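Local coordinates for protein putative citrate lyase, alfa subunit (PDB 2HJ0) that is a putative citrate lyase alpha subunit of the CitF family, an alpha/beta protein built on two large mixed sheets, at residues C370-L375 / D402-A407; A374-T379 / D426-V431; K408-I413 / S437-V442; T122-R127 / R146-R151; G307-A312 / V328-H333. One frame throughout, in Å; residues are numbered along the deposited sequence.

Interaction 1: C370-L375 / D402-A407; sequences CVLSAL and DTAFAA
Thr403 turns its hydroxyl toward the strand, where OG1 lies 3.6 Å from Cys370 SG and 4.0 Å from Leu372 CD2. Its chi1 of 77° sets OG1 between the backbone N and carbonyl carbon, on the side of the helix that faces the sheet, and leaves CG2 beside the backbone N. The small branched residue brings a polar atom close to sulfur and methyls alike, and its side chain runs obliquely to that of Leu372.

One residue on, Ala404 offers a single methyl. Leu372 CD1 rests against this CB at 3.8 Å, while Cys370 SG sits 4.1 Å from Ala404 CA; so small a residue lets the leucine branch lie right beside the helix. This is a helix laid over a sheet: helix 400-406 lies on the connection between the parallel neighbours 369-372 and 409-413, after the small pair of strands 376-377 and 383-384, which makes a beta-alpha-beta crossover with that insertion. The axes of segments 370-372 and 402-406 come within 8.9 Å and run 141° apart. Val371, between the two touching strand residues, points to the other side of the sheet, which helix 282-297 covers.

Phe405 turns outward, against Ser437 and Pro43 of the second subunit. At Ala407 the chain leaves helical geometry, although Ala407 N still bonds to Thr403 O at 2.8 Å. The slim thiol of Cys370, with chi1 67°, reaches between Thr403 and Ala407, whose CB points back at the strand and touches Cys370 SG at 3.7 Å.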
# COMPACT_ATOMS: atom_id res chain seq x y z
N CYS A 370 -4.31 -26.99 -1.53
CA CYS A 370 -3.94 -26.67 -0.17
C CYS A 370 -4.07 -27.94 0.68
O CYS A 370 -4.93 -28.79 0.44
CB CYS A 370 -4.82 -25.54 0.39
SG CYS A 370 -6.59 -25.97 0.63
N VAL A 371 -3.18 -28.05 1.67
CA VAL A 371 -3.16 -29.19 2.58
C VAL A 371 -3.49 -28.65 3.97
O VAL A 371 -2.71 -27.92 4.56
CB VAL A 371 -1.76 -29.84 2.57
CG1 VAL A 371 -1.75 -31.10 3.43
CG2 VAL A 371 -1.34 -30.17 1.13
N LEU A 372 -4.65 -29.03 4.49
CA LEU A 372 -5.11 -28.58 5.80
C LEU A 372 -5.25 -29.71 6.82
O LEU A 372 -5.33 -30.88 6.44
CB LEU A 372 -6.47 -27.91 5.64
CG LEU A 372 -6.46 -26.82 4.58
CD1 LEU A 372 -7.88 -26.38 4.25
CD2 LEU A 372 -5.63 -25.66 5.10
N SER A 373 -5.31 -29.35 8.10
CA SER A 373 -5.46 -30.37 9.14
C SER A 373 -6.84 -30.20 9.76
O SER A 373 -7.60 -29.34 9.32
CB SER A 373 -4.37 -30.24 10.20
OG SER A 373 -4.29 -28.90 10.63
N ALA A 374 -7.15 -30.99 10.77
CA ALA A 374 -8.46 -30.90 11.40
C ALA A 374 -8.56 -31.57 12.77
O ALA A 374 -7.82 -32.50 13.08
CB ALA A 374 -9.50 -31.51 10.49
N LEU A 375 -9.47 -31.06 13.59
CA LEU A 375 -9.71 -31.66 14.90
C LEU A 375 -10.80 -32.71 14.68
O LEU A 375 -10.69 -33.84 15.17
CB LEU A 375 -10.20 -30.62 15.90
CG LEU A 375 -9.20 -29.57 16.34
CD1 LEU A 375 -9.92 -28.58 17.23
CD2 LEU A 375 -8.05 -30.21 17.09
N ASP A 402 -11.07 -20.34 4.40
CA ASP A 402 -10.69 -19.41 3.33
C ASP A 402 -10.08 -20.11 2.13
O ASP A 402 -10.61 -20.08 1.03
CB ASP A 402 -9.66 -18.39 3.82
CG ASP A 402 -10.26 -17.30 4.66
OD1 ASP A 402 -11.37 -16.80 4.32
OD2 ASP A 402 -9.61 -16.91 5.66
N THR A 403 -8.92 -20.73 2.35
CA THR A 403 -8.25 -21.38 1.24
C THR A 403 -9.03 -22.62 0.82
O THR A 403 -9.12 -22.95 -0.36
CB THR A 403 -6.83 -21.78 1.63
OG1 THR A 403 -6.88 -22.94 2.46
CG2 THR A 403 -6.17 -20.67 2.39
N ALA A 404 -9.60 -23.32 1.79
CA ALA A 404 -10.36 -24.52 1.46
C ALA A 404 -11.34 -24.20 0.35
O ALA A 404 -11.62 -25.03 -0.51
CB ALA A 404 -11.11 -25.03 2.67
N PHE A 405 -11.87 -22.99 0.36
CA PHE A 405 -12.81 -22.64 -0.68
C PHE A 405 -12.13 -22.20 -1.98
O PHE A 405 -12.48 -22.69 -3.05
CB PHE A 405 -13.76 -21.55 -0.18
CG PHE A 405 -14.64 -20.97 -1.26
CD1 PHE A 405 -14.21 -19.90 -2.03
CD2 PHE A 405 -15.89 -21.52 -1.53
CE1 PHE A 405 -15.01 -19.38 -3.03
CE2 PHE A 405 -16.69 -21.01 -2.53
CZ PHE A 405 -16.25 -19.94 -3.28
N ALA A 406 -11.16 -21.30 -1.88
CA ALA A 406 -10.49 -20.79 -3.06
C ALA A 406 -9.74 -21.85 -3.84
O ALA A 406 -9.83 -21.89 -5.07
CB ALA A 406 -9.56 -19.69 -2.68
N ALA A 407 -9.01 -22.71 -3.14
CA ALA A 407 -8.21 -23.76 -3.77
C ALA A 407 -9.01 -24.62 -4.76
O ALA A 407 -10.18 -24.90 -4.55
CB ALA A 407 -7.58 -24.63 -2.70

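Interaction 2: A374-T379 / D426-V431; sequences ALEVDT and DKVNTV
Two acidic side chains of segment 374-379, Glu376 and Asp378, receive consecutive backbone N-H groups of a loop that has no regular structure of its own, Asn429 and Val428. Glu376 OE1 accepts from Asn429 N at 2.9 Å and 155°, using its syn lone pair, the one on the side of OE2. Glutamate is long enough to span from strand to loop: CG stands beside the backbone N (chi1 -62°), and the extended chain beyond it carries the carboxylate across. Its plane lies 39° from that of the Asn429 amide. Asp378 OD2 makes a weak bond with Val428 N, 3.4 Å long, while OD1 accepts from Asn380 N, an Asx turn, and additionally from Asn382 N, which steadies the carboxylate.

Strand 376-377 pairs antiparallel with 383-384, and Leu375 and Glu376 together face Asn384 in a classic beta bulge. Val428 packs between the two acids: its CG1 lies 3.7 Å from Glu376 CB, and its side chain crosses that of Asp378 at about a right angle. Further out the contact becomes solvent-facing. There Thr379 CG2 lies 3.5 Å from Asp426 OD1, whose carboxylate also has a long, weak ion pair with Lys474.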
# COMPACT_ATOMS: atom_id res chain seq x y z
N ALA A 374 -7.15 -30.99 10.77
CA ALA A 374 -8.46 -30.90 11.40
C ALA A 374 -8.56 -31.57 12.77
O ALA A 374 -7.82 -32.50 13.08
CB ALA A 374 -9.50 -31.51 10.49
N LEU A 375 -9.47 -31.06 13.59
CA LEU A 375 -9.71 -31.66 14.90
C LEU A 375 -10.80 -32.71 14.68
O LEU A 375 -10.69 -33.84 15.17
CB LEU A 375 -10.20 -30.62 15.90
CG LEU A 375 -9.20 -29.57 16.34
CD1 LEU A 375 -9.92 -28.58 17.23
CD2 LEU A 375 -8.05 -30.21 17.09
N GLU A 376 -11.84 -32.33 13.95
CA GLU A 376 -12.92 -33.25 13.63
C GLU A 376 -13.33 -33.06 12.18
O GLU A 376 -12.95 -32.08 11.53
CB GLU A 376 -14.16 -32.99 14.48
CG GLU A 376 -14.04 -33.13 15.96
CD GLU A 376 -15.40 -32.98 16.61
OE1 GLU A 376 -16.07 -31.95 16.36
OE2 GLU A 376 -15.82 -33.88 17.37
N VAL A 377 -14.13 -34.00 11.70
CA VAL A 377 -14.65 -33.96 10.34
C VAL A 377 -15.75 -35.01 10.29
O VAL A 377 -15.48 -36.19 10.48
CB VAL A 377 -13.52 -34.22 9.30
CG1 VAL A 377 -12.63 -35.34 9.78
CG2 VAL A 377 -14.11 -34.54 7.95
N ASP A 378 -16.99 -34.57 10.08
CA ASP A 378 -18.12 -35.49 10.04
C ASP A 378 -18.36 -36.14 8.68
O ASP A 378 -17.57 -35.94 7.76
CB ASP A 378 -19.40 -34.80 10.53
CG ASP A 378 -19.77 -33.58 9.72
OD1 ASP A 378 -19.69 -33.65 8.47
OD2 ASP A 378 -20.15 -32.54 10.33
N THR A 379 -19.43 -36.92 8.58
CA THR A 379 -19.76 -37.61 7.34
C THR A 379 -20.30 -36.67 6.26
O THR A 379 -20.74 -37.11 5.20
CB THR A 379 -20.79 -38.72 7.58
OG1 THR A 379 -22.03 -38.13 7.98
CG2 THR A 379 -20.31 -39.68 8.66
N ASP A 426 -19.94 -38.48 13.19
CA ASP A 426 -21.14 -38.23 12.42
C ASP A 426 -21.53 -36.76 12.39
O ASP A 426 -22.25 -36.33 11.49
CB ASP A 426 -22.31 -39.04 12.96
CG ASP A 426 -22.17 -40.51 12.70
OD1 ASP A 426 -22.02 -40.89 11.50
OD2 ASP A 426 -22.21 -41.29 13.68
N LYS A 427 -21.07 -35.99 13.36
CA LYS A 427 -21.41 -34.58 13.40
C LYS A 427 -20.37 -33.86 14.25
O LYS A 427 -20.10 -34.26 15.38
CB LYS A 427 -22.79 -34.42 14.02
CG LYS A 427 -23.48 -33.11 13.76
CD LYS A 427 -24.89 -33.13 14.34
CE LYS A 427 -25.76 -32.01 13.80
NZ LYS A 427 -27.20 -32.26 14.09
N VAL A 428 -19.78 -32.79 13.72
CA VAL A 428 -18.78 -32.05 14.47
C VAL A 428 -19.42 -31.10 15.47
O VAL A 428 -20.50 -30.55 15.22
CB VAL A 428 -17.88 -31.22 13.52
CG1 VAL A 428 -17.20 -32.14 12.51
CG2 VAL A 428 -18.71 -30.18 12.81
N ASN A 429 -18.77 -30.91 16.61
CA ASN A 429 -19.27 -30.00 17.64
C ASN A 429 -19.38 -28.58 17.09
O ASN A 429 -20.41 -27.93 17.26
CB ASN A 429 -18.35 -30.02 18.87
CG ASN A 429 -18.50 -31.29 19.70
OD1 ASN A 429 -17.53 -31.78 20.32
ND2 ASN A 429 -19.72 -31.84 19.73
N THR A 430 -18.32 -28.11 16.44
CA THR A 430 -18.31 -26.77 15.86
C THR A 430 -17.92 -26.84 14.38
O THR A 430 -17.02 -27.58 14.01
CB THR A 430 -17.30 -25.84 16.56
OG1 THR A 430 -17.42 -25.97 17.97
CG2 THR A 430 -17.57 -24.39 16.17
N VAL A 431 -18.59 -26.06 13.54
CA VAL A 431 -18.27 -26.06 12.12
C VAL A 431 -17.54 -24.79 11.69
O VAL A 431 -18.07 -23.69 11.83
CB VAL A 431 -19.53 -26.16 11.25
CG1 VAL A 431 -19.15 -26.09 9.77
CG2 VAL A 431 -20.27 -27.43 11.54

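Interaction 3: K408-I413 / S437-V442; sequences KMSLVI and SVDVVV
Leu411, Val412 and Ile413 pair with Val440, Val441 and Val442 as parallel strands in the interior of the nine-stranded mixed sheet. Tight packing belongs to this run. Val412 N bonds to Val440 O at 2.9 Å, and Val442 N to Val412 O at 3.0 Å. Beta-branched valine and isoleucine fit extended strands and give both faces of this buried sheet apolar surface. Leu411 and Val440 lie side by side and point the same way, CD1 being 3.9 Å from Val440 CB; Ile413 and Val442 repeat this along the face covered by helix 251-265. On the opposite face Val412, whose chi1 of 172° puts CG2 beside the backbone N, crosses Val438 at about a right angle and touches its CG1 through CG2, at 3.5 Å.

Looseness is confined to Lys408, exposed and turned away, and to the outward end of the selenomethionine at Met409, whose side chain comes no nearer than 4.2 Å, CG to Asp439 CB. Ser410 and Asp439 remain firmly bonded: Asp439 OD2, using its anti lone pair, accepts from Ser410 N, while OD1 forms a salt bridge with Arg453. Ser410 OG is satisfied by Ala404 O. Ser410 O takes two donors, Val440 N at 2.9 Å and Asp439 N at 3.2 Å.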
# COMPACT_ATOMS: atom_id res chain seq x y z
N LYS A 408 -8.35 -25.02 -5.84
CA LYS A 408 -8.96 -25.85 -6.86
C LYS A 408 -9.24 -27.18 -6.22
O LYS A 408 -10.23 -27.83 -6.51
CB LYS A 408 -8.01 -26.10 -8.02
CG LYS A 408 -7.50 -24.89 -8.76
CD LYS A 408 -8.57 -24.24 -9.59
CE LYS A 408 -7.93 -23.30 -10.60
NZ LYS A 408 -7.07 -22.27 -9.95
N MSE A 409 -8.34 -27.62 -5.35
CA MSE A 409 -8.51 -28.89 -4.68
C MSE A 409 -8.03 -28.83 -3.24
O MSE A 409 -6.84 -28.66 -2.96
CB MSE A 409 -7.76 -29.99 -5.43
CG MSE A 409 -7.85 -31.35 -4.76
SE MSE A 409 -6.91 -32.66 -5.83
CE MSE A 409 -5.11 -32.22 -5.34
N SER A 410 -8.98 -28.97 -2.32
CA SER A 410 -8.71 -28.92 -0.90
C SER A 410 -8.47 -30.29 -0.28
O SER A 410 -9.30 -31.19 -0.39
CB SER A 410 -9.87 -28.24 -0.17
OG SER A 410 -9.81 -26.84 -0.34
N LEU A 411 -7.33 -30.43 0.39
CA LEU A 411 -7.01 -31.68 1.07
C LEU A 411 -7.05 -31.48 2.56
O LEU A 411 -6.46 -30.53 3.08
CB LEU A 411 -5.61 -32.18 0.68
CG LEU A 411 -5.57 -33.29 -0.35
CD1 LEU A 411 -6.12 -32.75 -1.66
CD2 LEU A 411 -4.14 -33.79 -0.52
N VAL A 412 -7.76 -32.35 3.26
CA VAL A 412 -7.83 -32.27 4.71
C VAL A 412 -7.25 -33.60 5.21
O VAL A 412 -7.91 -34.65 5.16
CB VAL A 412 -9.29 -32.09 5.23
CG1 VAL A 412 -9.34 -32.21 6.74
CG2 VAL A 412 -9.83 -30.73 4.80
N ILE A 413 -6.01 -33.56 5.67
CA ILE A 413 -5.37 -34.76 6.16
C ILE A 413 -5.31 -34.76 7.68
O ILE A 413 -5.14 -33.71 8.30
CB ILE A 413 -3.94 -34.92 5.60
CG1 ILE A 413 -3.00 -33.89 6.23
CG2 ILE A 413 -3.95 -34.73 4.09
CD1 ILE A 413 -1.56 -34.08 5.81
N SER A 437 -16.45 -27.44 0.74
CA SER A 437 -15.14 -26.84 0.44
C SER A 437 -14.03 -27.88 0.57
O SER A 437 -12.89 -27.64 0.20
CB SER A 437 -14.83 -25.68 1.40
OG SER A 437 -15.48 -24.49 1.02
N VAL A 438 -14.37 -29.04 1.13
CA VAL A 438 -13.39 -30.09 1.32
C VAL A 438 -13.54 -31.07 0.17
O VAL A 438 -14.61 -31.66 -0.03
CB VAL A 438 -13.61 -30.80 2.66
CG1 VAL A 438 -12.56 -31.86 2.86
CG2 VAL A 438 -13.57 -29.76 3.79
N ASP A 439 -12.46 -31.24 -0.59
CA ASP A 439 -12.47 -32.12 -1.74
C ASP A 439 -11.98 -33.53 -1.45
O ASP A 439 -12.63 -34.51 -1.83
CB ASP A 439 -11.63 -31.52 -2.86
CG ASP A 439 -12.18 -30.19 -3.33
OD1 ASP A 439 -13.35 -30.16 -3.75
OD2 ASP A 439 -11.44 -29.17 -3.28
N VAL A 440 -10.83 -33.63 -0.80
CA VAL A 440 -10.26 -34.93 -0.50
C VAL A 440 -9.76 -34.99 0.92
O VAL A 440 -9.09 -34.08 1.40
CB VAL A 440 -9.07 -35.25 -1.42
CG1 VAL A 440 -8.57 -36.67 -1.14
CG2 VAL A 440 -9.47 -35.08 -2.88
N VAL A 441 -10.08 -36.09 1.59
CA VAL A 441 -9.66 -36.31 2.96
C VAL A 441 -8.61 -37.43 2.94
O VAL A 441 -8.80 -38.45 2.27
CB VAL A 441 -10.87 -36.71 3.84
CG1 VAL A 441 -10.41 -37.21 5.19
CG2 VAL A 441 -11.78 -35.52 4.01
N VAL A 442 -7.51 -37.23 3.66
CA VAL A 442 -6.45 -38.23 3.71
C VAL A 442 -6.17 -38.69 5.15
O VAL A 442 -6.00 -37.87 6.05
CB VAL A 442 -5.14 -37.66 3.11
CG1 VAL A 442 -4.05 -38.73 3.09
CG2 VAL A 442 -5.40 -37.14 1.71

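Interaction 4: T122-R127 / R146-R151; sequences TSSGLR and RSHGGR
Arg146 runs obliquely past Thr122 and presents the edge of its guanidinium to the threonine hydroxyl, which lies near the plane of the group. The resulting bond, NH2 to Thr122 OG1 at 2.9 Å, is weak because it bends to 122°. Each partner is held more firmly by another: Thr122 OG1 bonds to Ile144 O, and Arg146 NE forms a salt bridge with Glu498. With its chain extended from CG to NE, the arginine is long enough to touch both. Arg146 N donates a hydrogen bond to Ser123 O at 3.1 Å.

Two residues on, at the start of the helix, His148 CE1 comes to 3.7 Å from Ser124 OG, an atom that bonds to Gly398 N. The ring also meets that of Tyr192, with planes about 35° apart, and a citric acid, probably from the crystallisation liquor, lies about 3 Å from the histidine side chain between nearest atoms. A water bridges Thr122 O (2.7 Å) and Arg151 NE (2.9 Å), donating to the first and accepting from the second.

Ser147, with a hydroxyl short enough to turn back, is the N-cap of helix 148-157: its OG accepts from Gly150 N. The contact thus lies where parallel strands 118-123 and 143-145 end and that helix begins, with helix 400-406 against its start through Asp402.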
# COMPACT_ATOMS: atom_id res chain seq x y z
N THR A 122 -13.01 -10.20 19.02
CA THR A 122 -13.13 -10.79 17.69
C THR A 122 -11.73 -11.19 17.22
O THR A 122 -10.77 -10.43 17.39
CB THR A 122 -13.78 -9.84 16.66
OG1 THR A 122 -13.89 -10.52 15.40
CG2 THR A 122 -12.98 -8.55 16.48
N SER A 123 -11.60 -12.40 16.68
CA SER A 123 -10.32 -12.87 16.17
C SER A 123 -10.39 -14.25 15.54
O SER A 123 -11.47 -14.82 15.35
CB SER A 123 -9.24 -12.86 17.26
OG SER A 123 -9.38 -13.94 18.15
N SER A 124 -9.22 -14.77 15.19
CA SER A 124 -9.12 -16.07 14.56
C SER A 124 -9.26 -17.15 15.62
O SER A 124 -10.05 -18.09 15.47
CB SER A 124 -7.77 -16.20 13.83
OG SER A 124 -7.54 -17.53 13.39
N GLY A 125 -8.51 -17.01 16.70
CA GLY A 125 -8.59 -18.00 17.75
C GLY A 125 -8.38 -17.45 19.15
O GLY A 125 -8.11 -16.27 19.33
N LEU A 126 -8.50 -18.31 20.14
CA LEU A 126 -8.33 -17.86 21.50
C LEU A 126 -7.30 -18.75 22.20
O LEU A 126 -6.73 -18.36 23.22
CB LEU A 126 -9.68 -17.90 22.23
CG LEU A 126 -10.83 -17.15 21.54
CD1 LEU A 126 -12.13 -17.49 22.23
CD2 LEU A 126 -10.57 -15.66 21.57
N ARG A 127 -7.05 -19.92 21.62
CA ARG A 127 -6.11 -20.91 22.16
C ARG A 127 -6.56 -21.45 23.51
O ARG A 127 -7.66 -21.15 23.97
CB ARG A 127 -4.68 -20.34 22.29
CG ARG A 127 -3.99 -20.00 20.97
CD ARG A 127 -4.02 -21.15 19.95
NE ARG A 127 -3.58 -20.73 18.61
CZ ARG A 127 -3.73 -21.46 17.50
NH1 ARG A 127 -3.30 -21.00 16.33
NH2 ARG A 127 -4.31 -22.65 17.56
N ARG A 146 -13.81 -14.86 13.31
CA ARG A 146 -13.78 -14.66 11.87
C ARG A 146 -12.49 -15.27 11.31
O ARG A 146 -11.49 -15.32 12.01
CB ARG A 146 -13.80 -13.17 11.54
CG ARG A 146 -14.95 -12.37 12.11
CD ARG A 146 -14.96 -11.00 11.43
NE ARG A 146 -16.25 -10.33 11.55
CZ ARG A 146 -16.62 -9.60 12.59
NH1 ARG A 146 -17.82 -9.05 12.60
NH2 ARG A 146 -15.79 -9.38 13.60
N SER A 147 -12.52 -15.71 10.05
CA SER A 147 -11.35 -16.27 9.40
C SER A 147 -10.43 -15.09 9.07
O SER A 147 -10.85 -13.93 9.16
CB SER A 147 -11.74 -16.99 8.11
OG SER A 147 -12.23 -16.08 7.12
N HIS A 148 -9.17 -15.35 8.71
CA HIS A 148 -8.28 -14.24 8.36
C HIS A 148 -8.93 -13.39 7.26
O HIS A 148 -8.85 -12.17 7.30
CB HIS A 148 -6.90 -14.73 7.91
CG HIS A 148 -6.12 -15.41 9.00
ND1 HIS A 148 -6.13 -14.96 10.30
CD2 HIS A 148 -5.31 -16.48 8.97
CE1 HIS A 148 -5.36 -15.74 11.03
NE2 HIS A 148 -4.84 -16.67 10.25
N GLY A 149 -9.56 -14.05 6.29
CA GLY A 149 -10.22 -13.33 5.23
C GLY A 149 -11.45 -12.59 5.76
O GLY A 149 -11.71 -11.44 5.39
N GLY A 150 -12.21 -13.25 6.63
CA GLY A 150 -13.40 -12.63 7.20
C GLY A 150 -13.09 -11.33 7.93
O GLY A 150 -13.83 -10.35 7.84
N ARG A 151 -11.98 -11.34 8.67
CA ARG A 151 -11.57 -10.16 9.41
C ARG A 151 -11.23 -9.05 8.42
O ARG A 151 -11.61 -7.89 8.59
CB ARG A 151 -10.35 -10.48 10.28
CG ARG A 151 -9.81 -9.28 11.05
CD ARG A 151 -8.61 -9.69 11.87
NE ARG A 151 -8.27 -8.68 12.86
CZ ARG A 151 -7.60 -7.57 12.59
NH1 ARG A 151 -7.19 -7.31 11.36
NH2 ARG A 151 -7.36 -6.71 13.57
O HOH W 1 -10.12 -9.06 15.11

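Interaction 5: G307-A312 / V328-H333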
# COMPACT_ATOMS: atom_id res chain seq x y z
N GLY A 307 0.76 -18.80 2.16
CA GLY A 307 0.47 -18.99 3.57
C GLY A 307 1.48 -18.55 4.60
O GLY A 307 2.08 -17.48 4.52
N GLY A 308 1.55 -19.39 5.63
CA GLY A 308 2.48 -19.19 6.71
C GLY A 308 3.64 -20.01 6.22
O GLY A 308 3.54 -21.23 6.06
N ILE A 309 4.73 -19.32 5.94
CA ILE A 309 5.92 -19.93 5.42
C ILE A 309 6.73 -20.59 6.51
O ILE A 309 6.68 -20.16 7.65
CB ILE A 309 6.76 -18.86 4.72
CG1 ILE A 309 5.87 -18.14 3.70
CG2 ILE A 309 7.98 -19.48 4.08
CD1 ILE A 309 5.15 -19.05 2.72
N THR A 310 7.43 -21.67 6.16
CA THR A 310 8.29 -22.40 7.10
C THR A 310 9.60 -22.58 6.36
O THR A 310 9.66 -22.34 5.15
CB THR A 310 7.78 -23.79 7.45
OG1 THR A 310 8.13 -24.69 6.40
CG2 THR A 310 6.28 -23.78 7.60
N ASN A 311 10.65 -22.99 7.06
CA ASN A 311 11.95 -23.18 6.42
C ASN A 311 11.88 -24.15 5.24
O ASN A 311 12.65 -24.00 4.30
CB ASN A 311 12.98 -23.67 7.43
CG ASN A 311 14.37 -23.82 6.82
OD1 ASN A 311 14.84 -24.93 6.60
ND2 ASN A 311 15.02 -22.69 6.52
N ALA A 312 10.97 -25.12 5.29
CA ALA A 312 10.84 -26.08 4.20
C ALA A 312 10.50 -25.34 2.92
O ALA A 312 10.94 -25.71 1.83
CB ALA A 312 9.77 -27.08 4.50
N VAL A 328 2.18 -14.18 4.21
CA VAL A 328 1.29 -13.36 5.02
C VAL A 328 1.69 -13.51 6.49
O VAL A 328 1.32 -12.70 7.34
CB VAL A 328 -0.17 -13.77 4.84
CG1 VAL A 328 -0.45 -15.09 5.56
CG2 VAL A 328 -1.06 -12.66 5.37
N GLN A 329 2.44 -14.56 6.77
CA GLN A 329 2.90 -14.81 8.12
C GLN A 329 4.00 -15.86 8.16
O GLN A 329 3.92 -16.88 7.48
CB GLN A 329 1.73 -15.25 9.00
CG GLN A 329 2.19 -15.95 10.23
CD GLN A 329 1.06 -16.27 11.15
OE1 GLN A 329 -0.02 -16.69 10.72
NE2 GLN A 329 1.30 -16.09 12.45
N ASP A 330 5.04 -15.60 8.95
CA ASP A 330 6.14 -16.54 9.06
C ASP A 330 5.97 -17.39 10.30
O ASP A 330 5.47 -16.91 11.31
CB ASP A 330 7.46 -15.78 9.15
CG ASP A 330 7.79 -15.09 7.88
OD1 ASP A 330 7.97 -13.85 7.90
OD2 ASP A 330 7.87 -15.78 6.84
N PHE A 331 6.40 -18.64 10.22
CA PHE A 331 6.28 -19.56 11.34
C PHE A 331 7.62 -20.00 11.97
O PHE A 331 7.65 -20.95 12.76
CB PHE A 331 5.46 -20.77 10.91
CG PHE A 331 3.97 -20.54 10.99
CD1 PHE A 331 3.23 -21.06 12.05
CD2 PHE A 331 3.30 -19.81 10.01
CE1 PHE A 331 1.85 -20.84 12.12
CE2 PHE A 331 1.93 -19.60 10.08
CZ PHE A 331 1.20 -20.11 11.14
N ASP A 332 8.71 -19.32 11.62
CA ASP A 332 10.02 -19.61 12.20
C ASP A 332 11.03 -18.55 11.75
O ASP A 332 10.88 -17.95 10.69
CB ASP A 332 10.50 -21.02 11.83
CG ASP A 332 10.62 -21.24 10.35
OD1 ASP A 332 10.84 -22.39 9.95
OD2 ASP A 332 10.50 -20.26 9.58
N HIS A 333 12.05 -18.32 12.57
CA HIS A 333 13.04 -17.31 12.26
C HIS A 333 13.60 -17.35 10.84
O HIS A 333 13.64 -16.34 10.14
CB HIS A 333 14.18 -17.37 13.27
CG HIS A 333 15.25 -16.36 13.03
ND1 HIS A 333 15.01 -15.00 13.07
CD2 HIS A 333 16.55 -16.50 12.68
CE1 HIS A 333 16.11 -14.35 12.76
NE2 HIS A 333 17.06 -15.24 12.51
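Gly308 pairs with Gln329 and Ile309 with Asp330 in two successive parallel bridges. The small sheet belongs to a beta-alpha-beta unit: helix 311-318 lies between strands 302-305 and 322-327 of the large sheet, which run on into the small strands 308-309 and 329-330. Phe331 N bonds to Ile309 O at 3.0 Å; a weak bond from Val328 N to Gly307 O, 3.3 Å, closes the other end. Gly307 has a phi of 83°, a value glycine adopts easily.

Phe331 lays its ring edge against Gly308, CE2 lying 3.4 Å from Gly308 CA, and a residue without a side chain lets the ring come this near. Ile309 turns to the opposite face, its CB 3.9 Å from Asp330 OD2; Asp330 OD1 is taken by Ser189 N. Gln329 OE1 bonds to Tyr192 OH, and a citric acid, probably from the crystallisation liquor, is about 3 Å from the glutamine side chain between nearest atoms.

Asp332 serves two helix starts. Its side chain caps a backbone N of helix 333-341, and OD2 also bonds to Ser335 OG. A chi1 of 59° sets the carboxylate between the backbone N and carbonyl carbon, where OD1 accepts from Asn311 N at 3.0 Å through its syn lone pair. Thr310 is the N-cap of helix 311-318, which Asn311 begins, its OG1 accepting a weak bond from Ala312 N at 3.1 Å.

From the N terminus, interaction 4 closes a short loop through helix 127-135 and strand 143-145 in the ten-stranded sheet. Interaction 5 follows in series, closing a helix-containing loop beside the nine-stranded sheet. Interactions 1 and 2 leave from overlapping segments, sharing Ala374 and Leu375, but the second spans further, to 426-431. Interaction 3 opens directly after interaction 1 closes, and its segments alternate with those of interaction 2, so these two loops cross; Ala374 packs on Val412 where they meet. Interactions 1 and 3 join across neighbouring strands 369-372 and 409-413. Asp402 ties interaction 1 to interaction 4 by probable hydrogen bonds to Ser147 and Gly149, linking the regions of the two sheets.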